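Local coordinates for protein putative 2-dehydro-3-deoxygalactonokinase (PDB 3T69) that probably phosphorylates 2-dehydro-3-deoxy-D-galactonate with ATP, a step of D-galactonate breakdown in the DeLey-Doudoroff pathway of galactose degradation, at residues H49-L52 and D53-A57. Numbering follows the deposited sequence.
Sequences HTIL and DGHLA
Ile-51 and Leu-52 pair with His-55 and Leu-56, one turn further on, along the inner side of an amphipathic alpha-helix, residues 50-58, that packs on the sheet containing strands 9-14 and 67-71, in a probable sugar-acid kinase assigned to the ASKHA family. Leu-52 and Leu-56 run alongside each other in the same direction, CD1 of Leu-52 reaching CG of Leu-56 at 4.2 Å. CG of Leu-52 stands anti to the backbone N (chi1 -175°), beside the carbonyl carbon, and from there CD1 turns forward toward Leu-56. Their branched, apolar ends suit the buried surface of strand 67-71, where both touch Ile-67.

Ile-51 and His-55 form a second parallel pair. CG2 of Ile-51 comes to the edge of the imidazole, in its plane, 3.9 Å from CD2 of His-55, so the aliphatic branch meets the carbon side of the ring. The two ring nitrogens of this buried histidine are hydrogen-bonded to Arg-34 and Glu-38, and the ring also stacks with Phe-19; an imidazole serves both needs, and these partners should fix its rotation.

On the solvent side the polar Asp-53 sets its carboxylate obliquely against the His-49 ring, the planes 27° apart. Gly-54 adds no side chain to this outer surface, and its N donates a hydrogen bond to Thr-50 O, 3.1 Å away. The main chain is held by successive i to i+4 bonds; that from His-55 N to Ile-51 O is 3.3 Å long and straight, with an N-H...O angle of 179°. The same carbonyl oxygen, Ile-51 O, also lies at the ring edge of His-55, 3.3 Å from CD2.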
loop_
_atom_site.group_PDB
_atom_site.type_symbol
_atom_site.label_atom_id
_atom_site.label_comp_id
_atom_site.label_asym_id
_atom_site.label_seq_id
_atom_site.Cartn_x
_atom_site.Cartn_y
_atom_site.Cartn_z
ATOM N N HIS B 49 26.116 -7.152 19.834
ATOM C CA HIS B 49 26.565 -6.403 20.994
ATOM C C HIS B 49 27.148 -5.042 20.792
ATOM O O HIS B 49 27.064 -4.193 21.634
ATOM C CB HIS B 49 27.719 -7.169 21.564
ATOM C CG HIS B 49 27.371 -8.029 22.718
ATOM N ND1 HIS B 49 27.122 -7.518 23.964
ATOM C CD2 HIS B 49 27.265 -9.370 22.825
ATOM C CE1 HIS B 49 26.873 -8.507 24.793
ATOM N NE2 HIS B 49 26.947 -9.640 24.125
ATOM N N THR B 50 27.806 -4.856 19.679
ATOM C CA THR B 50 28.666 -3.738 19.475
ATOM C C THR B 50 27.949 -2.405 19.601
ATOM O O THR B 50 28.465 -1.476 20.179
ATOM C CB THR B 50 29.243 -3.865 18.075
ATOM O OG1 THR B 50 30.583 -4.320 18.159
ATOM C CG2 THR B 50 29.218 -2.573 17.373
ATOM N N ILE B 51 26.756 -2.294 19.080
ATOM C CA ILE B 51 26.045 -1.053 19.204
ATOM C C ILE B 51 25.750 -0.742 20.647
ATOM O O ILE B 51 25.835 0.387 21.075
ATOM C CB ILE B 51 24.751 -1.100 18.432
ATOM C CG1 ILE B 51 25.047 -1.230 16.964
ATOM C CG2 ILE B 51 23.951 0.138 18.651
ATOM C CD1 ILE B 51 23.909 -1.695 16.216
ATOM N N LEU B 52 25.381 -1.759 21.390
ATOM C CA LEU B 52 25.081 -1.618 22.799
ATOM C C LEU B 52 26.318 -1.247 23.634
ATOM O O LEU B 52 26.204 -0.475 24.596
ATOM C CB LEU B 52 24.439 -2.884 23.334
ATOM C CG LEU B 52 23.948 -2.898 24.781
ATOM C CD1 LEU B 52 23.266 -1.597 25.216
ATOM C CD2 LEU B 52 22.993 -4.031 24.893
ATOM N N ASP B 53 27.486 -1.793 23.277
ATOM C CA ASP B 53 28.714 -1.489 24.024
ATOM C C ASP B 53 29.199 -0.050 23.774
ATOM O O ASP B 53 29.603 0.638 24.727
ATOM C CB ASP B 53 29.794 -2.560 23.805
ATOM C CG ASP B 53 29.485 -3.862 24.575
ATOM O OD1 ASP B 53 28.721 -3.810 25.568
ATOM O OD2 ASP B 53 29.989 -4.941 24.193
ATOM N N GLY B 54 29.094 0.393 22.511
ATOM C CA GLY B 54 29.387 1.766 22.092
ATOM C C GLY B 54 28.623 2.797 22.896
ATOM O O GLY B 54 29.208 3.655 23.544
ATOM N N HIS B 55 27.303 2.707 22.888
ATOM C CA HIS B 55 26.476 3.620 23.685
ATOM C C HIS B 55 26.746 3.592 25.186
ATOM O O HIS B 55 26.617 4.619 25.884
ATOM C CB HIS B 55 25.006 3.401 23.378
ATOM C CG HIS B 55 24.618 3.946 22.047
ATOM N ND1 HIS B 55 24.475 5.299 21.816
ATOM C CD2 HIS B 55 24.417 3.337 20.857
ATOM C CE1 HIS B 55 24.164 5.498 20.548
ATOM N NE2 HIS B 55 24.117 4.322 19.945
ATOM N N LEU B 56 27.149 2.418 25.668
ATOM C CA LEU B 56 27.483 2.219 27.066
ATOM C C LEU B 56 28.793 2.884 27.412
ATOM O O LEU B 56 28.878 3.528 28.463
ATOM C CB LEU B 56 27.526 0.730 27.424
ATOM C CG LEU B 56 26.183 0.038 27.732
ATOM C CD1 LEU B 56 26.437 -1.408 28.165
ATOM C CD2 LEU B 56 25.325 0.765 28.780
ATOM N N ALA B 57 29.798 2.725 26.542
ATOM C CA ALA B 57 31.073 3.405 26.718
ATOM C C ALA B 57 30.830 4.930 26.732
ATOM O O ALA B 57 31.205 5.643 27.684
ATOM C CB ALA B 57 32.055 3.018 25.608
#